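PDB 6HNU: aromatic amino acid aminotransferase I from Candida albicans WO-1, which probably catalyses the pyridoxal-phosphate-dependent transfer of the amino group from aromatic L-amino acids to 2-oxoglutarate, giving aromatic oxo-acids and L-glutamate. Local coordinates for residues Ile118-Asp123 / Trp347-Tyr352; Met124-Pro129 / Pro248-Gln253. All coordinates share one frame; numbering follows the deposited sequence.

How the interactions relate
Helix 112-126 takes part in both contacts with successive turns, an example of how one helix can serve two neighbours. Its residues 118-123 meet the long helix 334-377 in interaction 1; the last turn and the loop after it, 124-129, meet the loop 248-253 in interaction 2, whose own beginning reaches the cofactor. The centres are about 11 Å apart, and the two contacts touch: His121 NE2 lies 3.5 Å from Phe251 CE2. In sequence, both segments of interaction 2 fall between those of interaction 1. Helix 112-126 thus packs against both the long helix and the loop that lends Pro248 and Tyr249 to the PLP pocket.

Interaction 1 (Ile118-Asp123 / Trp347-Tyr352); sequences IKEHTD and WGHSGY
Two helices, 112-126 and 334-377, are joined here by a polar and aromatic side-chain contact, their local axes 11.2 Å apart and crossing at -36°. Such a separation is wide for helix packing, and four long or aromatic side chains span it. On the more open side, His349 reaches across to Glu120, and its NE2 gives a hydrogen bond of 2.9 Å to Glu120 OE1. The oxygen lies near the imidazole plane, but the donor meets it on the anti side, somewhat out of the carboxylate plane. Glu120 OE2 turns instead to a bound Tris molecule, probably from the crystallisation liquor. His349 CE1 comes to 3.6 Å from His121 N, and Phe117, one turn before His121, stacks on the same imidazole.

Deeper in, Tyr352 presents its edge to a face of His121, with Tyr352 CE2 3.6 Å from His121 CE1 and the planes at 67°. His121 swings its ring into this position with CG anti to the backbone N (chi1 172°). A water links the two imidazoles, 2.7 Å from His349 ND1 and 3.1 Å from His121 ND1, so the two ND1 atoms are bridged without meeting directly. Tyr352 also packs on Phe298 and Val301. The arrangement combines a His-carboxylate hydrogen bond with a T-shaped aromatic pair, fastening the long helix to a helix that packs against the large sheet of this PLP-dependent aminotransferase.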
loop_
_atom_site.group_PDB
_atom_site.type_symbol
_atom_site.label_atom_id
_atom_site.label_comp_id
_atom_site.label_asym_id
_atom_site.label_seq_id
_atom_site.Cartn_x
_atom_site.Cartn_y
_atom_site.Cartn_z
ATOM N N ILE B 118 -13.197 -14.863 -0.319
ATOM C CA ILE B 118 -11.813 -15.241 -0.700
ATOM C C ILE B 118 -11.375 -16.432 0.176
ATOM O O ILE B 118 -10.662 -17.312 -0.317
ATOM C CB ILE B 118 -10.947 -13.954 -0.665
ATOM C CG1 ILE B 118 -10.075 -13.829 -1.907
ATOM C CG2 ILE B 118 -10.161 -13.817 0.611
ATOM C CD1 ILE B 118 -10.848 -13.893 -3.199
ATOM N N LYS B 119 -11.872 -16.544 1.403
ATOM C CA LYS B 119 -11.581 -17.718 2.254
ATOM C C LYS B 119 -12.279 -18.958 1.686
ATOM O O LYS B 119 -11.654 -20.033 1.638
ATOM C CB LYS B 119 -11.923 -17.432 3.713
ATOM C CG LYS B 119 -11.462 -18.525 4.650
ATOM C CD LYS B 119 -11.528 -18.180 6.139
ATOM C CE LYS B 119 -10.920 -19.255 7.011
ATOM N NZ LYS B 119 -10.842 -18.849 8.435
ATOM N N GLU B 120 -13.531 -18.844 1.253
ATOM C CA GLU B 120 -14.253 -19.974 0.636
ATOM C C GLU B 120 -13.508 -20.417 -0.629
ATOM O O GLU B 120 -13.329 -21.612 -0.812
ATOM C CB GLU B 120 -15.668 -19.575 0.258
ATOM C CG GLU B 120 -16.566 -19.375 1.471
ATOM C CD GLU B 120 -17.939 -18.771 1.197
ATOM O OE1 GLU B 120 -18.158 -18.092 0.146
ATOM O OE2 GLU B 120 -18.798 -18.956 2.064
ATOM N N HIS B 121 -13.143 -19.463 -1.480
ATOM C CA HIS B 121 -12.330 -19.712 -2.698
ATOM C C HIS B 121 -11.077 -20.521 -2.339
ATOM O O HIS B 121 -10.858 -21.628 -2.940
ATOM C CB HIS B 121 -12.000 -18.414 -3.406
ATOM C CG HIS B 121 -11.019 -18.622 -4.514
ATOM N ND1 HIS B 121 -11.368 -19.242 -5.711
ATOM C CD2 HIS B 121 -9.692 -18.347 -4.579
ATOM C CE1 HIS B 121 -10.286 -19.327 -6.475
ATOM N NE2 HIS B 121 -9.231 -18.786 -5.795
ATOM N N THR B 122 -10.311 -20.022 -1.373
ATOM C CA THR B 122 -9.043 -20.654 -0.911
ATOM C C THR B 122 -9.311 -22.104 -0.476
ATOM O O THR B 122 -8.596 -23.008 -0.929
ATOM C CB THR B 122 -8.385 -19.804 0.174
ATOM O OG1 THR B 122 -8.062 -18.557 -0.438
ATOM C CG2 THR B 122 -7.134 -20.429 0.755
ATOM N N ASP B 123 -10.336 -22.345 0.354
ATOM C CA ASP B 123 -10.571 -23.703 0.888
ATOM C C ASP B 123 -11.069 -24.652 -0.210
ATOM O O ASP B 123 -10.688 -25.833 -0.190
ATOM C CB ASP B 123 -11.519 -23.673 2.081
ATOM C CG ASP B 123 -11.241 -24.782 3.089
ATOM O OD1 ASP B 123 -10.122 -25.370 3.060
ATOM O OD2 ASP B 123 -12.095 -24.963 3.955
ATOM N N TRP B 347 -21.016 -12.801 -9.741
ATOM C CA TRP B 347 -20.639 -14.012 -10.497
ATOM C C TRP B 347 -20.912 -15.256 -9.663
ATOM O O TRP B 347 -21.256 -16.320 -10.233
ATOM C CB TRP B 347 -19.172 -13.898 -10.894
ATOM C CG TRP B 347 -18.846 -12.892 -11.945
ATOM C CD1 TRP B 347 -19.665 -12.051 -12.635
ATOM C CD2 TRP B 347 -17.532 -12.684 -12.460
ATOM N NE1 TRP B 347 -18.927 -11.317 -13.523
ATOM C CE2 TRP B 347 -17.616 -11.692 -13.438
ATOM C CE3 TRP B 347 -16.292 -13.260 -12.173
ATOM C CZ2 TRP B 347 -16.493 -11.254 -14.155
ATOM C CZ3 TRP B 347 -15.182 -12.825 -12.864
ATOM C CH2 TRP B 347 -15.284 -11.843 -13.857
ATOM N N GLY B 348 -20.750 -15.128 -8.348
ATOM C CA GLY B 348 -20.711 -16.253 -7.401
ATOM C C GLY B 348 -19.485 -17.115 -7.603
ATOM O O GLY B 348 -18.708 -16.902 -8.562
ATOM N N HIS B 349 -19.246 -18.040 -6.698
ATOM C CA HIS B 349 -18.133 -19.003 -6.867
ATOM C C HIS B 349 -18.257 -19.690 -8.224
ATOM O O HIS B 349 -17.220 -19.960 -8.890
ATOM C CB HIS B 349 -18.130 -19.985 -5.711
ATOM C CG HIS B 349 -17.594 -19.353 -4.498
ATOM N ND1 HIS B 349 -16.277 -18.948 -4.427
ATOM C CD2 HIS B 349 -18.188 -19.003 -3.340
ATOM C CE1 HIS B 349 -16.071 -18.387 -3.269
ATOM N NE2 HIS B 349 -17.226 -18.443 -2.554
ATOM N N SER B 350 -19.490 -19.995 -8.639
ATOM C CA SER B 350 -19.695 -20.720 -9.907
ATOM C C SER B 350 -19.141 -19.872 -11.052
ATOM O O SER B 350 -18.473 -20.417 -11.932
ATOM C CB SER B 350 -21.182 -21.053 -10.109
ATOM O OG SER B 350 -21.337 -21.916 -11.219
ATOM N N GLY B 351 -19.533 -18.603 -11.104
ATOM C CA GLY B 351 -19.132 -17.649 -12.152
ATOM C C GLY B 351 -17.640 -17.387 -12.107
ATOM O O GLY B 351 -17.040 -17.283 -13.162
ATOM N N TYR B 352 -17.057 -17.293 -10.918
ATOM C CA TYR B 352 -15.598 -17.017 -10.810
ATOM C C TYR B 352 -14.880 -18.239 -11.397
ATOM O O TYR B 352 -13.917 -18.091 -12.157
ATOM C CB TYR B 352 -15.196 -16.721 -9.363
ATOM C CG TYR B 352 -13.763 -16.274 -9.213
ATOM C CD1 TYR B 352 -13.270 -15.231 -9.981
ATOM C CD2 TYR B 352 -12.926 -16.842 -8.258
ATOM C CE1 TYR B 352 -11.956 -14.812 -9.855
ATOM C CE2 TYR B 352 -11.613 -16.422 -8.115
ATOM C CZ TYR B 352 -11.146 -15.374 -8.890
ATOM O OH TYR B 352 -9.838 -14.965 -8.807
HETATM O O HOH W 1 -14.376 -19.713 -6.196
#

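Interaction 2 (Met124-Pro129 / Pro248-Gln253); sequences MVHKVP and PYYFLQ. With PLP (pyridoxal-5'-phosphate), chain I.
Apolar contact comes first: Val125, in the last turn of helix 112-126, divides its two methyls between neighbouring aromatic rings of the loop 248-253. Val125 CG1 stands 4.1 Å from Tyr250 CE2, while Val125 CG2 meets the edge of Phe251, 4.2 Å from Phe251 CZ. With CG1 anti to the backbone N (chi1 175°), the branches spread so that each methyl has its own ring. On the loop side, Tyr250 lays CD2 over the centre of the Phe251 ring.

Aromatic contact is made by His126: His126 CE1 sits over one face of Tyr250, 3.7 Å from Tyr250 CZ. The two ring planes are inclined at 54°.

The loop follows strand 242-246 of the large mixed sheet, and in this fold-type I architecture it carries cofactor-pocket residues at its start. Tyr249 OH and PLP O3 are hydrogen-bonded, 2.6 Å apart, and Pro248 CG approaches the pyridine ring at C2. Successive tyrosines therefore serve different partners, Tyr249 the active site and Tyr250 the helix end.

Tyr250 OH is hydrogen-bonded to Val280 O and receives a bond of 3.0 Å from a water that also weakly reaches Val125 O. A second water lies 3.1 Å from His126 ND1, which is also bonded to Ser282 OG. Within the loop, Gln253 NE2 passes over the centre of the Tyr250 ring and donates to Tyr250 O, 2.8 Å away at an N-H...O angle of 158°, while Gln253 OE1 accepts from Val280 N.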
loop_
_atom_site.group_PDB
_atom_site.type_symbol
_atom_site.label_atom_id
_atom_site.label_comp_id
_atom_site.label_asym_id
_atom_site.label_seq_id
_atom_site.Cartn_x
_atom_site.Cartn_y
_atom_site.Cartn_z
ATOM N N MET B 124 -11.940 -24.189 -1.112
ATOM C CA MET B 124 -12.506 -25.017 -2.202
ATOM C C MET B 124 -11.360 -25.531 -3.073
ATOM O O MET B 124 -11.408 -26.660 -3.519
ATOM C CB MET B 124 -13.423 -24.103 -3.011
ATOM C CG MET B 124 -14.188 -24.743 -4.084
ATOM S SD MET B 124 -14.940 -23.428 -5.074
ATOM C CE MET B 124 -15.534 -22.270 -3.859
ATOM N N VAL B 125 -10.343 -24.702 -3.312
ATOM C CA VAL B 125 -9.229 -25.029 -4.247
ATOM C C VAL B 125 -8.100 -25.771 -3.512
ATOM O O VAL B 125 -7.557 -26.720 -4.085
ATOM C CB VAL B 125 -8.701 -23.766 -4.947
ATOM C CG1 VAL B 125 -7.496 -24.095 -5.803
ATOM C CG2 VAL B 125 -9.767 -23.074 -5.797
ATOM N N HIS B 126 -7.752 -25.377 -2.298
ATOM C CA HIS B 126 -6.478 -25.749 -1.643
ATOM C C HIS B 126 -6.702 -26.681 -0.458
ATOM O O HIS B 126 -5.702 -27.265 -0.006
ATOM C CB HIS B 126 -5.690 -24.505 -1.224
ATOM C CG HIS B 126 -5.362 -23.631 -2.382
ATOM N ND1 HIS B 126 -4.465 -24.026 -3.375
ATOM C CD2 HIS B 126 -5.906 -22.466 -2.794
ATOM C CE1 HIS B 126 -4.403 -23.069 -4.289
ATOM N NE2 HIS B 126 -5.286 -22.085 -3.946
ATOM N N LYS B 127 -7.932 -26.791 0.055
ATOM C CA LYS B 127 -8.264 -27.730 1.162
ATOM C C LYS B 127 -7.167 -27.642 2.240
ATOM O O LYS B 127 -6.457 -28.647 2.505
ATOM C CB LYS B 127 -8.463 -29.115 0.527
ATOM C CG LYS B 127 -9.764 -29.827 0.879
ATOM C CD LYS B 127 -10.261 -29.571 2.305
ATOM C CE LYS B 127 -11.432 -30.436 2.733
ATOM N NZ LYS B 127 -10.997 -31.806 3.101
ATOM N N VAL B 128 -6.982 -26.467 2.855
ATOM C CA VAL B 128 -5.838 -26.218 3.781
ATOM C C VAL B 128 -5.909 -27.248 4.907
ATOM O O VAL B 128 -6.970 -27.414 5.520
ATOM C CB VAL B 128 -5.834 -24.775 4.329
ATOM C CG1 VAL B 128 -4.607 -24.494 5.190
ATOM C CG2 VAL B 128 -5.941 -23.755 3.199
ATOM N N PRO B 129 -4.842 -28.042 5.140
ATOM C CA PRO B 129 -4.972 -29.284 5.909
ATOM C C PRO B 129 -4.664 -29.203 7.402
ATOM O O PRO B 129 -4.543 -30.211 8.010
ATOM C CB PRO B 129 -3.919 -30.151 5.226
ATOM C CG PRO B 129 -2.789 -29.172 4.990
ATOM C CD PRO B 129 -3.523 -27.947 4.488
ATOM N N PRO B 248 1.025 -15.380 -8.249
ATOM C CA PRO B 248 0.088 -14.577 -9.049
ATOM C C PRO B 248 -0.354 -15.294 -10.341
ATOM O O PRO B 248 -1.397 -14.952 -10.899
ATOM C CB PRO B 248 0.877 -13.311 -9.339
ATOM C CG PRO B 248 2.325 -13.815 -9.387
ATOM C CD PRO B 248 2.420 -14.922 -8.362
ATOM N N TYR B 249 0.380 -16.311 -10.777
ATOM C CA TYR B 249 0.122 -16.973 -12.077
ATOM C C TYR B 249 -0.572 -18.324 -11.865
ATOM O O TYR B 249 -0.704 -19.071 -12.831
ATOM C CB TYR B 249 1.432 -17.173 -12.846
ATOM C CG TYR B 249 2.301 -15.954 -13.020
ATOM C CD1 TYR B 249 1.882 -14.863 -13.755
ATOM C CD2 TYR B 249 3.553 -15.898 -12.449
ATOM C CE1 TYR B 249 2.689 -13.753 -13.936
ATOM C CE2 TYR B 249 4.384 -14.814 -12.637
ATOM C CZ TYR B 249 3.953 -13.730 -13.372
ATOM O OH TYR B 249 4.747 -12.631 -13.579
ATOM N N TYR B 250 -1.012 -18.649 -10.637
ATOM C CA TYR B 250 -1.609 -19.965 -10.335
ATOM C C TYR B 250 -2.750 -20.286 -11.299
ATOM O O TYR B 250 -2.859 -21.419 -11.710
ATOM C CB TYR B 250 -2.143 -20.035 -8.902
ATOM C CG TYR B 250 -2.578 -21.426 -8.514
ATOM C CD1 TYR B 250 -1.648 -22.392 -8.159
ATOM C CD2 TYR B 250 -3.919 -21.770 -8.486
ATOM C CE1 TYR B 250 -2.027 -23.658 -7.772
ATOM C CE2 TYR B 250 -4.320 -23.039 -8.115
ATOM C CZ TYR B 250 -3.379 -23.986 -7.774
ATOM O OH TYR B 250 -3.754 -25.221 -7.414
ATOM N N PHE B 251 -3.553 -19.319 -11.707
ATOM C CA PHE B 251 -4.748 -19.592 -12.536
ATOM C C PHE B 251 -4.391 -19.363 -14.010
ATOM O O PHE B 251 -5.306 -19.314 -14.843
ATOM C CB PHE B 251 -5.954 -18.821 -11.980
ATOM C CG PHE B 251 -6.521 -19.480 -10.751
ATOM C CD1 PHE B 251 -6.936 -20.806 -10.793
ATOM C CD2 PHE B 251 -6.539 -18.824 -9.535
ATOM C CE1 PHE B 251 -7.401 -21.438 -9.656
ATOM C CE2 PHE B 251 -6.993 -19.471 -8.387
ATOM C CZ PHE B 251 -7.436 -20.771 -8.458
ATOM N N LEU B 252 -3.086 -19.261 -14.343
ATOM C CA LEU B 252 -2.638 -19.318 -15.753
ATOM C C LEU B 252 -2.134 -20.731 -16.036
ATOM O O LEU B 252 -1.441 -20.916 -17.057
ATOM C CB LEU B 252 -1.553 -18.268 -16.018
ATOM C CG LEU B 252 -1.934 -16.834 -15.644
ATOM C CD1 LEU B 252 -0.901 -15.851 -16.142
ATOM C CD2 LEU B 252 -3.304 -16.460 -16.183
ATOM N N GLN B 253 -2.492 -21.714 -15.204
ATOM C CA GLN B 253 -2.323 -23.140 -15.589
ATOM C C GLN B 253 -3.064 -23.412 -16.909
ATOM O O GLN B 253 -4.111 -22.777 -17.194
ATOM C CB GLN B 253 -2.717 -24.075 -14.462
ATOM C CG GLN B 253 -1.688 -24.045 -13.337
ATOM C CD GLN B 253 -2.120 -24.847 -12.149
ATOM O OE1 GLN B 253 -2.132 -26.072 -12.172
ATOM N NE2 GLN B 253 -2.563 -24.162 -11.099
HETATM N N1 PLP I . 5.265 -11.637 -7.880
HETATM C C2 PLP I . 5.766 -12.100 -9.028
HETATM C C2A PLP I . 6.693 -13.263 -8.985
HETATM C C3 PLP I . 5.441 -11.513 -10.249
HETATM O O3 PLP I . 6.044 -11.994 -11.379
HETATM C C4 PLP I . 4.580 -10.397 -10.260
HETATM C C4A PLP I . 4.251 -9.746 -11.526
HETATM C C5 PLP I . 4.033 -9.948 -9.051
HETATM C C6 PLP I . 4.425 -10.579 -7.897
HETATM C C5A PLP I . 3.165 -8.716 -8.980
HETATM O O4P PLP I . 1.986 -8.959 -8.165
HETATM P P PLP I . 0.956 -7.868 -7.783
HETATM O O1P PLP I . -0.096 -8.704 -7.090
HETATM O O2P PLP I . 0.485 -7.214 -9.112
HETATM O O3P PLP I . 1.658 -6.865 -6.870
HETATM O O HOH W 2 -5.450 -27.547 -6.500
HETATM O O HOH W 3 -4.027 -26.895 -4.359
#